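Local coordinates for protein Non-canonical purine NTP pyrophosphatase (PDB 3TQU) that probably hydrolyses non-canonical purine nucleoside triphosphates such as XTP, dITP and ITP to monophosphates and diphosphate, cleansing the nucleotide pool as a magnesium-dependent homodimer, at residues 77-91 with 101-114. Residues are numbered along the deposited sequence; the frame is centred on the assembly and turned at random.
Sequences IAALNSAPGVFSSRY and RIQKVLEALEAADD
With CG opposite the backbone N (chi1 -163°), the Y91 ring lies along the helix and points toward A108. In this HAM1-family fold, the loop after strand 68-77 packs along helix 98-112. K104 has the same first torsion (chi1 -173°), and its chain bends at chi2 and again at chi4, which brings NZ over the ring face. The two form a cation-pi pair: NZ lies 3.8 Å from the Y91 ring centroid. The same NZ donates to Y91 O at 3.0 Å, so one ammonium grips both the ring and the carbonyl of a single residue. V105 CG2 touches the ring obliquely, 3.7 Å from Y91 CE2. A108 CB meets the ring at its edge, beside the hydroxyl.

Farther along the helix the contact is apolar. L80 sets CD1 against A108 CB and CD2 near A112 CB. L109 CD2 touches both A79 CB and I77 CG2. I77 CD1 reaches V105 CG1 at 3.6 Å, and I147 of strand 137-147 also packs on I77 and L109.

At the other end R101 lies beside Y159, a predicted substrate-binding residue. D98 holds R101 NH2 in a salt bridge. One water accepts from R101 NH1 at 3.1 Å and lies 2.6 Å from S89 O.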
loop_
_atom_site.group_PDB
_atom_site.type_symbol
_atom_site.label_atom_id
_atom_site.label_comp_id
_atom_site.label_asym_id
_atom_site.label_seq_id
_atom_site.Cartn_x
_atom_site.Cartn_y
_atom_site.Cartn_z
ATOM N N ILE A 77 9.742 15.464 5.601
ATOM C CA ILE A 77 11.026 16.155 5.593
ATOM C C ILE A 77 12.111 15.329 6.276
ATOM O O ILE A 77 12.004 14.992 7.454
ATOM C CB ILE A 77 10.907 17.546 6.234
ATOM C CG1 ILE A 77 9.880 18.381 5.461
ATOM C CG2 ILE A 77 12.255 18.237 6.254
ATOM C CD1 ILE A 77 9.586 19.744 6.074
ATOM N N ALA A 78 13.155 15.010 5.517
ATOM C CA ALA A 78 14.212 14.119 5.982
ATOM C C ALA A 78 14.784 14.534 7.335
ATOM O O ALA A 78 14.888 13.717 8.248
ATOM C CB ALA A 78 15.318 14.012 4.935
ATOM N N ALA A 79 15.148 15.805 7.461
ATOM C CA ALA A 79 15.760 16.305 8.688
ATOM C C ALA A 79 14.805 16.260 9.876
ATOM O O ALA A 79 15.235 16.347 11.024
ATOM C CB ALA A 79 16.288 17.716 8.486
ATOM N N LEU A 80 13.512 16.131 9.598
ATOM C CA LEU A 80 12.507 16.085 10.657
ATOM C C LEU A 80 11.908 14.692 10.820
ATOM O O LEU A 80 10.765 14.548 11.252
ATOM C CB LEU A 80 11.397 17.103 10.394
ATOM C CG LEU A 80 11.838 18.560 10.264
ATOM C CD1 LEU A 80 10.632 19.468 10.061
ATOM C CD2 LEU A 80 12.638 18.984 11.488
ATOM N N ASN A 81 12.684 13.670 10.473
ATOM C CA ASN A 81 12.240 12.285 10.606
ATOM C C ASN A 81 10.898 12.049 9.919
ATOM O O ASN A 81 10.037 11.346 10.445
ATOM C CB ASN A 81 12.165 11.879 12.082
ATOM C CG ASN A 81 12.034 10.376 12.272
ATOM O OD1 ASN A 81 12.505 9.591 11.448
ATOM N ND2 ASN A 81 11.390 9.967 13.361
ATOM N N SER A 82 10.735 12.657 8.746
ATOM C CA SER A 82 9.548 12.492 7.902
ATOM C C SER A 82 8.323 13.300 8.335
ATOM O O SER A 82 7.272 13.224 7.704
ATOM C CB SER A 82 9.192 11.012 7.721
ATOM O OG SER A 82 10.084 10.387 6.813
ATOM N N ALA A 83 8.455 14.072 9.407
ATOM C CA ALA A 83 7.408 15.019 9.771
ATOM C C ALA A 83 7.320 16.081 8.678
ATOM O O ALA A 83 8.301 16.326 7.978
ATOM C CB ALA A 83 7.717 15.657 11.117
ATOM N N PRO A 84 6.148 16.725 8.529
ATOM C CA PRO A 84 4.938 16.535 9.338
ATOM C C PRO A 84 4.188 15.244 9.015
ATOM O O PRO A 84 3.347 14.825 9.808
ATOM C CB PRO A 84 4.084 17.755 8.976
ATOM C CG PRO A 84 4.520 18.123 7.605
ATOM C CD PRO A 84 5.992 17.822 7.556
ATOM N N GLY A 85 4.486 14.630 7.874
ATOM C CA GLY A 85 3.877 13.362 7.502
ATOM C C GLY A 85 2.359 13.365 7.548
ATOM O O GLY A 85 1.715 14.193 6.903
ATOM N N VAL A 86 1.782 12.436 8.305
ATOM C CA VAL A 86 0.328 12.352 8.409
ATOM C C VAL A 86 -0.240 13.497 9.244
ATOM O O VAL A 86 -1.452 13.683 9.319
ATOM C CB VAL A 86 -0.142 10.988 8.974
ATOM C CG1 VAL A 86 0.180 9.871 7.989
ATOM C CG2 VAL A 86 0.483 10.712 10.332
ATOM N N PHE A 87 0.650 14.264 9.868
ATOM C CA PHE A 87 0.255 15.444 10.627
ATOM C C PHE A 87 0.473 16.707 9.800
ATOM O O PHE A 87 0.520 17.808 10.345
ATOM C CB PHE A 87 1.043 15.534 11.936
ATOM C CG PHE A 87 0.923 14.311 12.796
ATOM C CD1 PHE A 87 -0.099 14.196 13.723
ATOM C CD2 PHE A 87 1.828 13.270 12.670
ATOM C CE1 PHE A 87 -0.214 13.066 14.515
ATOM C CE2 PHE A 87 1.719 12.137 13.457
ATOM C CZ PHE A 87 0.697 12.037 14.381
ATOM N N SER A 88 0.612 16.541 8.487
ATOM C CA SER A 88 0.839 17.671 7.585
ATOM C C SER A 88 -0.192 18.779 7.790
ATOM O O SER A 88 0.152 19.960 7.820
ATOM C CB SER A 88 0.830 17.219 6.118
ATOM O OG SER A 88 2.050 16.583 5.752
ATOM N N SER A 89 -1.456 18.394 7.931
ATOM C CA SER A 89 -2.532 19.368 8.084
ATOM C C SER A 89 -2.660 19.877 9.521
ATOM O O SER A 89 -3.212 20.953 9.757
ATOM C CB SER A 89 -3.862 18.770 7.619
ATOM O OG SER A 89 -4.205 17.633 8.392
ATOM N N ARG A 90 -2.141 19.106 10.472
ATOM C CA ARG A 90 -2.281 19.428 11.893
ATOM C C ARG A 90 -1.013 20.041 12.485
ATOM O O ARG A 90 -0.963 20.360 13.673
ATOM C CB ARG A 90 -2.644 18.169 12.684
ATOM C CG ARG A 90 -4.052 17.649 12.440
ATOM C CD ARG A 90 -4.243 16.275 13.075
ATOM N NE ARG A 90 -3.521 15.233 12.349
ATOM C CZ ARG A 90 -3.396 13.976 12.765
ATOM N NH1 ARG A 90 -3.939 13.597 13.914
ATOM N NH2 ARG A 90 -2.723 13.099 12.035
ATOM N N TYR A 91 0.001 20.217 11.645
ATOM C CA TYR A 91 1.344 20.551 12.109
ATOM C C TYR A 91 1.442 21.833 12.939
ATOM O O TYR A 91 2.293 21.939 13.821
ATOM C CB TYR A 91 2.309 20.612 10.922
ATOM C CG TYR A 91 3.765 20.550 11.315
ATOM C CD1 TYR A 91 4.265 19.468 12.028
ATOM C CD2 TYR A 91 4.644 21.564 10.960
ATOM C CE1 TYR A 91 5.596 19.402 12.385
ATOM C CE2 TYR A 91 5.977 21.506 11.310
ATOM C CZ TYR A 91 6.448 20.423 12.023
ATOM O OH TYR A 91 7.774 20.362 12.374
ATOM N N ARG A 101 1.456 27.063 9.004
ATOM C CA ARG A 101 2.116 25.771 8.852
ATOM C C ARG A 101 3.473 25.914 8.166
ATOM O O ARG A 101 4.443 25.259 8.550
ATOM C CB ARG A 101 1.222 24.795 8.078
ATOM C CG ARG A 101 0.074 24.227 8.903
ATOM C CD ARG A 101 -0.801 23.285 8.087
ATOM N NE ARG A 101 -1.750 24.013 7.251
ATOM C CZ ARG A 101 -2.929 24.457 7.677
ATOM N NH1 ARG A 101 -3.304 24.246 8.933
ATOM N NH2 ARG A 101 -3.732 25.113 6.850
ATOM N N ILE A 102 3.531 26.770 7.150
ATOM C CA ILE A 102 4.778 27.044 6.446
ATOM C C ILE A 102 5.826 27.578 7.417
ATOM O O ILE A 102 6.991 27.177 7.373
ATOM C CB ILE A 102 4.568 28.061 5.308
ATOM C CG1 ILE A 102 3.813 27.409 4.149
ATOM C CG2 ILE A 102 5.900 28.606 4.827
ATOM C CD1 ILE A 102 3.276 28.389 3.136
ATOM N N GLN A 103 5.403 28.475 8.301
ATOM C CA GLN A 103 6.318 29.068 9.269
ATOM C C GLN A 103 6.813 28.056 10.294
ATOM O O GLN A 103 7.972 28.097 10.702
ATOM C CB GLN A 103 5.672 30.269 9.964
ATOM C CG GLN A 103 5.629 31.510 9.092
ATOM C CD GLN A 103 7.009 31.926 8.619
ATOM O OE1 GLN A 103 7.959 31.955 9.401
ATOM N NE2 GLN A 103 7.130 32.239 7.333
ATOM N N LYS A 104 5.937 27.147 10.710
ATOM C CA LYS A 104 6.329 26.126 11.674
ATOM C C LYS A 104 7.356 25.170 11.071
ATOM O O LYS A 104 8.308 24.764 11.739
ATOM C CB LYS A 104 5.112 25.364 12.197
ATOM C CG LYS A 104 5.443 24.394 13.323
ATOM C CD LYS A 104 4.308 24.298 14.331
ATOM C CE LYS A 104 4.686 23.408 15.508
ATOM N NZ LYS A 104 4.955 22.001 15.093
ATOM N N VAL A 105 7.166 24.814 9.805
ATOM C CA VAL A 105 8.133 23.975 9.109
ATOM C C VAL A 105 9.484 24.674 9.000
ATOM O O VAL A 105 10.529 24.067 9.245
ATOM C CB VAL A 105 7.637 23.581 7.709
ATOM C CG1 VAL A 105 8.800 23.132 6.833
ATOM C CG2 VAL A 105 6.584 22.489 7.816
ATOM N N LEU A 106 9.458 25.954 8.641
ATOM C CA LEU A 106 10.686 26.729 8.511
ATOM C C LEU A 106 11.413 26.846 9.851
ATOM O O LEU A 106 12.637 26.731 9.912
ATOM C CB LEU A 106 10.399 28.118 7.932
ATOM C CG LEU A 106 9.952 28.165 6.468
ATOM C CD1 LEU A 106 9.548 29.578 6.058
ATOM C CD2 LEU A 106 11.043 27.629 5.550
ATOM N N GLU A 107 10.654 27.067 10.921
ATOM C CA GLU A 107 11.230 27.145 12.263
ATOM C C GLU A 107 11.822 25.805 12.689
ATOM O O GLU A 107 12.908 25.753 13.272
ATOM C CB GLU A 107 10.178 27.588 13.283
ATOM C CG GLU A 107 9.703 29.021 13.119
ATOM C CD GLU A 107 8.644 29.403 14.136
ATOM O OE1 GLU A 107 8.243 28.531 14.937
ATOM O OE2 GLU A 107 8.215 30.577 14.137
ATOM N N ALA A 108 11.098 24.727 12.402
ATOM C CA ALA A 108 11.532 23.381 12.758
ATOM C C ALA A 108 12.865 23.029 12.107
ATOM O O ALA A 108 13.757 22.487 12.756
ATOM C CB ALA A 108 10.466 22.361 12.379
ATOM N N LEU A 109 12.996 23.332 10.820
ATOM C CA LEU A 109 14.254 23.104 10.117
ATOM C C LEU A 109 15.355 23.993 10.685
ATOM O O LEU A 109 16.474 23.538 10.929
ATOM C CB LEU A 109 14.087 23.344 8.615
ATOM C CG LEU A 109 13.575 22.144 7.819
ATOM C CD1 LEU A 109 13.358 22.512 6.360
ATOM C CD2 LEU A 109 14.552 20.984 7.941
ATOM N N GLU A 110 15.028 25.264 10.896
ATOM C CA GLU A 110 15.952 26.201 11.518
ATOM C C GLU A 110 16.508 25.641 12.823
ATOM O O GLU A 110 17.707 25.729 13.088
ATOM C CB GLU A 110 15.247 27.529 11.787
ATOM C CG GLU A 110 15.860 28.336 12.917
ATOM C CD GLU A 110 14.847 29.232 13.602
ATOM O OE1 GLU A 110 14.567 30.328 13.073
ATOM O OE2 GLU A 110 14.327 28.836 14.668
ATOM N N ALA A 111 15.624 25.066 13.635
ATOM C CA ALA A 111 15.998 24.558 14.950
ATOM C C ALA A 111 16.785 23.256 14.854
ATOM O O ALA A 111 17.697 23.012 15.643
ATOM C CB ALA A 111 14.758 24.372 15.818
ATOM N N ALA A 112 16.423 22.418 13.888
ATOM C CA ALA A 112 17.129 21.162 13.676
ATOM C C ALA A 112 18.540 21.431 13.168
ATOM O O ALA A 112 19.402 20.553 13.205
ATOM C CB ALA A 112 16.370 20.287 12.694
ATOM N N ASP A 113 18.760 22.659 12.704
ATOM C CA ASP A 113 20.020 23.060 12.084
ATOM C C ASP A 113 20.701 21.890 11.379
ATOM O O ASP A 113 21.854 21.562 11.661
ATOM C CB ASP A 113 20.961 23.695 13.109
ATOM C CG ASP A 113 21.818 24.792 12.507
ATOM O OD1 ASP A 113 22.998 24.910 12.899
ATOM O OD2 ASP A 113 21.309 25.539 11.643
ATOM N N ASP A 114 19.969 21.263 10.465
ATOM C CA ASP A 114 20.487 20.141 9.698
ATOM C C ASP A 114 20.576 20.537 8.230
ATOM O O ASP A 114 19.564 20.836 7.595
ATOM C CB ASP A 114 19.586 18.918 9.870
ATOM C CG ASP A 114 20.285 17.624 9.506
ATOM O OD1 ASP A 114 21.530 17.578 9.584
ATOM O OD2 ASP A 114 19.588 16.651 9.149
HETATM O O HOH W 1 -2.047 22.667 11.284
#